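Local coordinates for protein CCMAN5 (Cellulosimicrobium cellulans, PDB 2XSG) that hydrolyses alpha-mannosidic linkages as a calcium-binding family 92 glycoside hydrolase, and probably uncaps phosphorylated mannose on yeast-made glycoproteins, at residues A[16-26]-A[650-661]; A[44-52]-A[66-75]. All coordinates share one frame; numbering follows the deposited sequence.

Interaction 1 of 2, residues A[16-26]-A[650-661]; sequences FVGTEGDFGND and LDPRGMLPTMDN
Asp660 OD1 is gripped by two groups. Asn25 ND2 donates to it at 2.7 Å; the oxygen lies in the Asn25 amide plane, but the donor approaches from above the Asp660 carboxylate plane. Water 1 accepts from Gly24 N and lies 2.6 Å from Asp660 OD1, with Asp22 OD1 also in reach. Asp22 OD1 stands 3.9 Å from Asp660 OD1, and the water bridges the two. Close by, Asn661 ND2 gives a nearly straight bond (174°) to the syn lone pair of Asp26 OD2. The same amide nitrogen also bonds Ser667 at the start of helix 665-675.

The backbones are stitched along their length. Glu20 N bonds Pro652 O, Met655 N bonds Phe23 O, Thr658 N bonds Asp22 O and Asn661 N bonds Gly24 O. Gly654 CA packs against Val17 CG1 at 4.0 Å.

On the outer side, Arg653 runs alongside Phe23. Its CG sits over one ring face, 4.0 Å from the centroid, in a CH-pi contact. The guanidinium lies 20° from the ring plane, with Phe23 CZ over its face. Glu20 CG is anti to the backbone N (chi1 -176°), and the extended chain carries OE2 to Arg653 NE at 3.0 Å. This salt bridge is straight, in the guanidinium plane but above the carboxylate plane. Pro657 CB packs against Phe23 CE1 at 3.7 Å.

The contact joins two irregular loops, one from the N-terminal family region and one from the catalytic region. Asp660 and Asn661 immediately precede the calcium ligand Asp662, so this seam, probably between the two domains, borders the metal site of the family 92 mannosidase.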
loop_
_atom_site.group_PDB
_atom_site.type_symbol
_atom_site.label_atom_id
_atom_site.label_comp_id
_atom_site.label_asym_id
_atom_site.label_seq_id
_atom_site.Cartn_x
_atom_site.Cartn_y
_atom_site.Cartn_z
ATOM N N PHE A 16 -13.641 1.345 7.346
ATOM C CA PHE A 16 -13.293 0.676 8.596
ATOM C C PHE A 16 -12.745 -0.722 8.388
ATOM O O PHE A 16 -12.188 -1.319 9.304
ATOM C CB PHE A 16 -14.476 0.661 9.553
ATOM C CG PHE A 16 -14.824 2.019 10.075
ATOM C CD1 PHE A 16 -13.991 2.660 10.990
ATOM C CD2 PHE A 16 -15.980 2.650 9.652
ATOM C CE1 PHE A 16 -14.302 3.928 11.472
ATOM C CE2 PHE A 16 -16.307 3.918 10.125
ATOM C CZ PHE A 16 -15.472 4.557 11.040
ATOM N N VAL A 17 -12.872 -1.227 7.168
ATOM C CA VAL A 17 -12.319 -2.527 6.840
ATOM C C VAL A 17 -10.813 -2.492 7.046
ATOM O O VAL A 17 -10.122 -1.634 6.490
ATOM C CB VAL A 17 -12.681 -2.955 5.411
ATOM C CG1 VAL A 17 -11.767 -4.123 4.934
ATOM C CG2 VAL A 17 -14.170 -3.340 5.370
ATOM N N GLY A 18 -10.322 -3.421 7.860
ATOM C CA GLY A 18 -8.891 -3.513 8.141
ATOM C C GLY A 18 -8.370 -2.609 9.266
ATOM O O GLY A 18 -7.158 -2.528 9.470
ATOM N N THR A 19 -9.271 -1.949 9.997
ATOM C CA THR A 19 -8.886 -0.995 11.062
ATOM C C THR A 19 -8.877 -1.590 12.485
ATOM O O THR A 19 -8.622 -0.872 13.462
ATOM C CB THR A 19 -9.778 0.261 11.054
ATOM O OG1 THR A 19 -11.130 -0.110 11.376
ATOM C CG2 THR A 19 -9.729 0.978 9.668
ATOM N N GLU A 20 -9.164 -2.883 12.605
ATOM C CA GLU A 20 -9.079 -3.556 13.917
ATOM C C GLU A 20 -7.705 -4.183 14.130
ATOM O O GLU A 20 -7.187 -4.863 13.245
ATOM C CB GLU A 20 -10.172 -4.619 14.087
ATOM C CG GLU A 20 -10.172 -5.281 15.495
ATOM C CD GLU A 20 -11.525 -5.848 15.897
ATOM O OE1 GLU A 20 -12.539 -5.447 15.301
ATOM O OE2 GLU A 20 -11.583 -6.679 16.831
ATOM N N GLY A 21 -7.119 -3.914 15.293
ATOM C CA GLY A 21 -5.979 -4.679 15.811
ATOM C C GLY A 21 -4.903 -4.912 14.781
ATOM O O GLY A 21 -4.505 -3.986 14.111
ATOM N N ASP A 22 -4.465 -6.161 14.649
ATOM C CA ASP A 22 -3.422 -6.543 13.697
ATOM C C ASP A 22 -4.032 -7.247 12.472
ATOM O O ASP A 22 -3.510 -8.262 12.016
ATOM C CB ASP A 22 -2.372 -7.446 14.384
ATOM C CG ASP A 22 -1.055 -7.532 13.597
ATOM O OD1 ASP A 22 -0.807 -6.686 12.701
ATOM O OD2 ASP A 22 -0.253 -8.442 13.875
ATOM N N PHE A 23 -5.128 -6.694 11.944
ATOM C CA PHE A 23 -5.861 -7.315 10.823
ATOM C C PHE A 23 -5.838 -6.431 9.561
ATOM O O PHE A 23 -6.856 -6.245 8.885
ATOM C CB PHE A 23 -7.304 -7.697 11.222
ATOM C CG PHE A 23 -7.389 -8.702 12.354
ATOM C CD1 PHE A 23 -7.487 -10.070 12.086
ATOM C CD2 PHE A 23 -7.384 -8.278 13.686
ATOM C CE1 PHE A 23 -7.574 -11.019 13.134
ATOM C CE2 PHE A 23 -7.462 -9.198 14.743
ATOM C CZ PHE A 23 -7.561 -10.581 14.464
ATOM N N GLY A 24 -4.667 -5.878 9.250
ATOM C CA GLY A 24 -4.526 -5.076 8.042
ATOM C C GLY A 24 -3.720 -3.799 8.207
ATOM O O GLY A 24 -3.036 -3.387 7.280
ATOM N N ASN A 25 -3.806 -3.183 9.387
ATOM C CA ASN A 25 -3.137 -1.912 9.689
ATOM C C ASN A 25 -3.514 -0.766 8.758
ATOM O O ASN A 25 -2.680 0.047 8.401
ATOM C CB ASN A 25 -1.621 -2.084 9.849
ATOM C CG ASN A 25 -1.259 -2.692 11.205
ATOM O OD1 ASN A 25 -1.555 -2.110 12.252
ATOM N ND2 ASN A 25 -0.616 -3.863 11.190
ATOM N N ASP A 26 -4.787 -0.729 8.362
ATOM C CA ASP A 26 -5.332 0.384 7.596
ATOM C C ASP A 26 -6.052 1.386 8.494
ATOM O O ASP A 26 -6.306 1.121 9.680
ATOM C CB ASP A 26 -6.269 -0.134 6.505
ATOM C CG ASP A 26 -5.517 -0.650 5.299
ATOM O OD1 ASP A 26 -4.469 -0.040 4.910
ATOM O OD2 ASP A 26 -5.964 -1.666 4.744
ATOM N N LEU A 650 -15.260 -8.250 4.746
ATOM C CA LEU A 650 -15.811 -6.911 4.888
ATOM C C LEU A 650 -16.104 -6.710 6.376
ATOM O O LEU A 650 -17.255 -6.782 6.825
ATOM C CB LEU A 650 -17.067 -6.683 4.028
ATOM C CG LEU A 650 -17.445 -5.203 3.840
ATOM C CD1 LEU A 650 -16.512 -4.491 2.854
ATOM C CD2 LEU A 650 -18.896 -5.057 3.389
ATOM N N ASP A 651 -15.031 -6.464 7.123
ATOM C CA ASP A 651 -15.047 -6.358 8.562
ATOM C C ASP A 651 -13.878 -5.486 8.971
ATOM O O ASP A 651 -12.875 -5.405 8.242
ATOM C CB ASP A 651 -14.833 -7.749 9.182
ATOM C CG ASP A 651 -15.187 -7.790 10.645
ATOM O OD1 ASP A 651 -16.396 -7.750 10.949
ATOM O OD2 ASP A 651 -14.271 -7.822 11.491
ATOM N N PRO A 652 -13.978 -4.833 10.151
ATOM C CA PRO A 652 -12.784 -4.190 10.705
ATOM C C PRO A 652 -11.584 -5.158 10.794
ATOM O O PRO A 652 -10.428 -4.752 10.562
ATOM C CB PRO A 652 -13.252 -3.735 12.092
ATOM C CG PRO A 652 -14.708 -3.429 11.893
ATOM C CD PRO A 652 -15.207 -4.449 10.876
ATOM N N ARG A 653 -11.849 -6.428 11.101
ATOM C CA ARG A 653 -10.825 -7.445 10.982
ATOM C C ARG A 653 -10.789 -7.840 9.499
ATOM O O ARG A 653 -11.372 -8.853 9.102
ATOM C CB ARG A 653 -11.141 -8.657 11.878
ATOM C CG ARG A 653 -11.254 -8.356 13.375
ATOM C CD ARG A 653 -11.407 -9.675 14.179
ATOM N NE ARG A 653 -11.208 -9.447 15.612
ATOM C CZ ARG A 653 -10.839 -10.387 16.485
ATOM N NH1 ARG A 653 -10.617 -11.630 16.083
ATOM N NH2 ARG A 653 -10.693 -10.083 17.770
ATOM N N GLY A 654 -10.130 -7.014 8.682
ATOM C CA GLY A 654 -10.267 -7.070 7.218
ATOM C C GLY A 654 -9.406 -8.100 6.505
ATOM O O GLY A 654 -9.848 -8.700 5.512
ATOM N N MET A 655 -8.180 -8.301 6.999
ATOM C CA MET A 655 -7.288 -9.310 6.459
ATOM C C MET A 655 -7.028 -10.344 7.538
ATOM O O MET A 655 -7.437 -10.173 8.690
ATOM C CB MET A 655 -5.932 -8.686 6.072
ATOM C CG MET A 655 -5.988 -7.315 5.439
ATOM S SD MET A 655 -6.519 -7.454 3.757
ATOM C CE MET A 655 -6.180 -5.797 3.175
ATOM N N LEU A 656 -6.274 -11.378 7.174
ATOM C CA LEU A 656 -5.740 -12.319 8.153
ATOM C C LEU A 656 -4.976 -11.566 9.246
ATOM O O LEU A 656 -4.434 -10.488 8.981
ATOM C CB LEU A 656 -4.797 -13.298 7.468
ATOM C CG LEU A 656 -5.442 -14.262 6.456
ATOM C CD1 LEU A 656 -4.361 -15.007 5.715
ATOM C CD2 LEU A 656 -6.396 -15.226 7.149
ATOM N N PRO A 657 -4.914 -12.134 10.463
ATOM C CA PRO A 657 -4.033 -11.520 11.455
ATOM C C PRO A 657 -2.581 -11.517 10.914
ATOM O O PRO A 657 -2.177 -12.488 10.276
ATOM C CB PRO A 657 -4.164 -12.450 12.666
ATOM C CG PRO A 657 -4.668 -13.779 12.074
ATOM C CD PRO A 657 -5.550 -13.376 10.963
ATOM N N THR A 658 -1.840 -10.439 11.198
ATOM C CA THR A 658 -0.478 -10.146 10.686
ATOM C C THR A 658 -0.401 -9.714 9.207
ATOM O O THR A 658 0.667 -9.298 8.726
ATOM C CB THR A 658 0.526 -11.317 10.827
ATOM O OG1 THR A 658 0.223 -12.303 9.830
ATOM C CG2 THR A 658 0.547 -11.930 12.228
ATOM N N MET A 659 -1.493 -9.853 8.478
ATOM C CA MET A 659 -1.480 -9.586 7.045
ATOM C C MET A 659 -1.628 -8.090 6.764
ATOM O O MET A 659 -2.727 -7.595 6.582
ATOM C CB MET A 659 -2.585 -10.394 6.362
ATOM C CG MET A 659 -2.747 -10.146 4.856
ATOM S SD MET A 659 -4.035 -11.243 4.244
ATOM C CE MET A 659 -4.208 -10.646 2.567
ATOM N N ASP A 660 -0.513 -7.362 6.778
ATOM C CA ASP A 660 -0.543 -5.918 6.557
ATOM C C ASP A 660 -0.876 -5.669 5.100
ATOM O O ASP A 660 -0.471 -6.443 4.244
ATOM C CB ASP A 660 0.817 -5.306 6.896
ATOM C CG ASP A 660 1.146 -5.404 8.370
ATOM O OD1 ASP A 660 0.194 -5.429 9.183
ATOM O OD2 ASP A 660 2.349 -5.480 8.720
ATOM N N ASN A 661 -1.648 -4.623 4.823
ATOM C CA ASN A 661 -2.000 -4.281 3.443
ATOM C C ASN A 661 -0.738 -3.863 2.648
ATOM O O ASN A 661 -0.642 -4.117 1.433
ATOM C CB ASN A 661 -3.042 -3.150 3.433
ATOM C CG ASN A 661 -3.914 -3.144 2.177
ATOM O OD1 ASN A 661 -3.516 -3.638 1.105
ATOM N ND2 ASN A 661 -5.119 -2.571 2.302
HETATM O O HOH W 1 -1.904 -6.646 10.094
#

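Interaction 2 of 2, residues A[44-52]-A[66-75]; sequences TPGRNNTGY and NLDGVGGSGG
Two tight turns meet backbone to backbone. Asn48 to Gly51 form a type I beta turn, and Gly71 to Gly74 form a type II' turn. They come closest at Asn49 and Gly74, whose CA atoms are 4.1 Å apart. Gly74 CA points a hydrogen at Asn49 O in a nearly straight CA-H...O contact of 3.2 Å. Gly74 has a positive phi, which brings its CA straight against that oxygen.

Arg47 reaches across with an extended chain and grips Ser73 O end-on with two nitrogens, NH1 at 3.0 Å and NH2 at 3.2 Å. The carbonyl oxygen lies in the guanidinium plane. Arg47 NH1 also donates to Asn48 O, and NH2 has a further partner in Asn167 O, which Ser73 OG bonds too. At the other end of the contact, Asn66 ND2 meets a lone pair of Thr50 O at 2.9 Å, with the N-H nearly straight (174°). Thr50 OG1 lies between the backbone N and the carbonyl carbon (chi1 79°). There it bonds Asn48 OD1 at 2.8 Å, while CG2 packs toward Leu67 O.

Asn48 OD1 also accepts from Thr50 N, closing an Asx turn within the type I turn. The glycine-rich turn it faces binds a buffer molecule through Gly71 N, consistent with a loop lining the active-site pocket.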
loop_
_atom_site.group_PDB
_atom_site.type_symbol
_atom_site.label_atom_id
_atom_site.label_comp_id
_atom_site.label_asym_id
_atom_site.label_seq_id
_atom_site.Cartn_x
_atom_site.Cartn_y
_atom_site.Cartn_z
ATOM N N THR A 44 -7.115 5.354 22.048
ATOM C CA THR A 44 -6.282 5.212 23.247
ATOM C C THR A 44 -6.964 4.231 24.195
ATOM O O THR A 44 -8.203 4.170 24.223
ATOM C CB THR A 44 -6.050 6.592 23.920
ATOM O OG1 THR A 44 -5.342 6.418 25.148
ATOM C CG2 THR A 44 -7.381 7.325 24.178
ATOM N N PRO A 45 -6.181 3.440 24.962
ATOM C CA PRO A 45 -4.720 3.365 25.031
ATOM C C PRO A 45 -4.099 2.519 23.920
ATOM O O PRO A 45 -2.879 2.549 23.729
ATOM C CB PRO A 45 -4.477 2.700 26.385
ATOM C CG PRO A 45 -5.651 1.802 26.556
ATOM C CD PRO A 45 -6.822 2.504 25.907
ATOM N N GLY A 46 -4.918 1.754 23.214
ATOM C CA GLY A 46 -4.434 0.901 22.117
ATOM C C GLY A 46 -4.698 1.543 20.766
ATOM O O GLY A 46 -5.563 2.409 20.630
ATOM N N ARG A 47 -3.927 1.128 19.763
ATOM C CA ARG A 47 -4.075 1.630 18.412
ATOM C C ARG A 47 -3.573 0.549 17.470
ATOM O O ARG A 47 -2.861 -0.366 17.898
ATOM C CB ARG A 47 -3.264 2.931 18.214
ATOM C CG ARG A 47 -1.727 2.824 18.465
ATOM C CD ARG A 47 -1.066 4.168 18.248
ATOM N NE ARG A 47 0.400 4.154 18.309
ATOM C CZ ARG A 47 1.223 3.858 17.296
ATOM N NH1 ARG A 47 0.766 3.505 16.110
ATOM N NH2 ARG A 47 2.523 3.915 17.482
ATOM N N ASN A 48 -3.917 0.645 16.192
ATOM C CA ASN A 48 -3.142 -0.078 15.195
ATOM C C ASN A 48 -1.939 0.778 14.738
ATOM O O ASN A 48 -1.674 1.834 15.315
ATOM C CB ASN A 48 -4.015 -0.658 14.058
ATOM C CG ASN A 48 -4.402 0.360 12.996
ATOM O OD1 ASN A 48 -4.052 1.534 13.052
ATOM N ND2 ASN A 48 -5.134 -0.117 11.993
ATOM N N ASN A 49 -1.182 0.319 13.752
ATOM C CA ASN A 49 0.012 1.066 13.334
ATOM C C ASN A 49 -0.321 2.473 12.840
ATOM O O ASN A 49 0.505 3.381 12.950
ATOM C CB ASN A 49 0.821 0.294 12.279
ATOM C CG ASN A 49 1.389 -1.000 12.820
ATOM O OD1 ASN A 49 1.823 -1.875 12.056
ATOM N ND2 ASN A 49 1.369 -1.142 14.138
ATOM N N THR A 50 -1.536 2.665 12.333
ATOM C CA THR A 50 -1.927 3.990 11.836
ATOM C C THR A 50 -2.326 4.944 12.945
ATOM O O THR A 50 -2.317 6.157 12.737
ATOM C CB THR A 50 -3.054 3.943 10.801
ATOM O OG1 THR A 50 -4.327 3.765 11.448
ATOM C CG2 THR A 50 -2.785 2.844 9.753
ATOM N N GLY A 51 -2.691 4.397 14.102
ATOM C CA GLY A 51 -3.128 5.221 15.222
ATOM C C GLY A 51 -4.574 4.991 15.611
ATOM O O GLY A 51 -5.049 5.608 16.559
ATOM N N TYR A 52 -5.273 4.100 14.897
ATOM C CA TYR A 52 -6.677 3.764 15.226
ATOM C C TYR A 52 -6.906 2.258 15.275
ATOM O O TYR A 52 -6.712 1.552 14.276
ATOM C CB TYR A 52 -7.613 4.406 14.186
ATOM C CG TYR A 52 -9.091 4.097 14.327
ATOM C CD1 TYR A 52 -9.629 2.876 13.884
ATOM C CD2 TYR A 52 -9.960 5.040 14.864
ATOM C CE1 TYR A 52 -10.980 2.597 14.006
ATOM C CE2 TYR A 52 -11.318 4.791 14.971
ATOM C CZ TYR A 52 -11.830 3.566 14.543
ATOM O OH TYR A 52 -13.186 3.332 14.668
ATOM N N ASN A 66 0.360 10.089 7.694
ATOM C CA ASN A 66 0.280 8.661 7.917
ATOM C C ASN A 66 0.793 7.827 6.753
ATOM O O ASN A 66 1.140 8.370 5.693
ATOM C CB ASN A 66 -1.168 8.279 8.234
ATOM C CG ASN A 66 -1.267 7.412 9.464
ATOM O OD1 ASN A 66 -0.545 6.414 9.593
ATOM N ND2 ASN A 66 -2.154 7.790 10.389
ATOM N N LEU A 67 0.826 6.513 6.983
ATOM C CA LEU A 67 1.194 5.519 5.982
ATOM C C LEU A 67 0.199 4.373 6.061
ATOM O O LEU A 67 -0.109 3.884 7.149
ATOM C CB LEU A 67 2.597 4.968 6.259
ATOM C CG LEU A 67 3.782 5.917 6.130
ATOM C CD1 LEU A 67 5.082 5.192 6.475
ATOM C CD2 LEU A 67 3.836 6.522 4.730
ATOM N N ASP A 68 -0.274 3.911 4.913
ATOM C CA ASP A 68 -1.316 2.881 4.915
ATOM C C ASP A 68 -0.740 1.490 4.959
ATOM O O ASP A 68 0.104 1.134 4.136
ATOM C CB ASP A 68 -2.217 3.019 3.695
ATOM C CG ASP A 68 -2.769 4.407 3.550
ATOM O OD1 ASP A 68 -1.965 5.302 3.221
ATOM O OD2 ASP A 68 -3.990 4.612 3.760
ATOM N N GLY A 69 -1.187 0.717 5.941
ATOM C CA GLY A 69 -0.914 -0.709 6.001
ATOM C C GLY A 69 0.515 -1.131 6.239
ATOM O O GLY A 69 0.886 -2.251 5.896
ATOM N N VAL A 70 1.327 -0.265 6.837
ATOM C CA VAL A 70 2.737 -0.600 7.068
ATOM C C VAL A 70 2.927 -1.295 8.423
ATOM O O VAL A 70 2.008 -1.302 9.249
ATOM C CB VAL A 70 3.658 0.622 6.916
ATOM C CG1 VAL A 70 3.525 1.195 5.506
ATOM C CG2 VAL A 70 3.342 1.676 7.958
ATOM N N GLY A 71 4.109 -1.877 8.634
ATOM C CA GLY A 71 4.404 -2.649 9.853
ATOM C C GLY A 71 5.093 -1.797 10.914
ATOM O O GLY A 71 4.877 -0.578 10.964
ATOM N N GLY A 72 5.937 -2.426 11.740
ATOM C CA GLY A 72 6.566 -1.739 12.879
ATOM C C GLY A 72 5.491 -1.185 13.813
ATOM O O GLY A 72 4.537 -1.902 14.181
ATOM N N SER A 73 5.633 0.080 14.205
ATOM C CA SER A 73 4.590 0.749 14.980
ATOM C C SER A 73 3.904 1.819 14.124
ATOM O O SER A 73 3.281 2.743 14.638
ATOM C CB SER A 73 5.163 1.317 16.301
ATOM O OG SER A 73 6.168 2.295 16.060
ATOM N N GLY A 74 4.037 1.685 12.805
ATOM C CA GLY A 74 3.455 2.641 11.861
ATOM C C GLY A 74 4.302 3.884 11.665
ATOM O O GLY A 74 5.123 4.220 12.513
ATOM N N GLY A 75 4.087 4.562 10.540
ATOM C CA GLY A 75 4.768 5.810 10.219
ATOM C C GLY A 75 3.857 7.018 10.210
ATOM O O GLY A 75 2.623 6.896 10.299
#

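Both interactions pair loops without regular helix or strand, and both are partly buried. Interaction 1 is the larger, burying 905 Å² against 359 Å². It spans the chain from the N-terminal region to the catalytic region and mixes backbone bonds, carboxylates and an aromatic-arginine pair. Interaction 2 is local to the N-terminal region, nested inside the long loop that interaction 1 closes. Its chemistry is mainly neutral: one arginine and one amide hold backbone carbonyls. The two touch directly. Asn25 OD1 meets Asn49 N, and Asp26 O meets Asn48 ND2, both probable hydrogen bonds. Both interactions lie near the calcium and the bound buffer molecule.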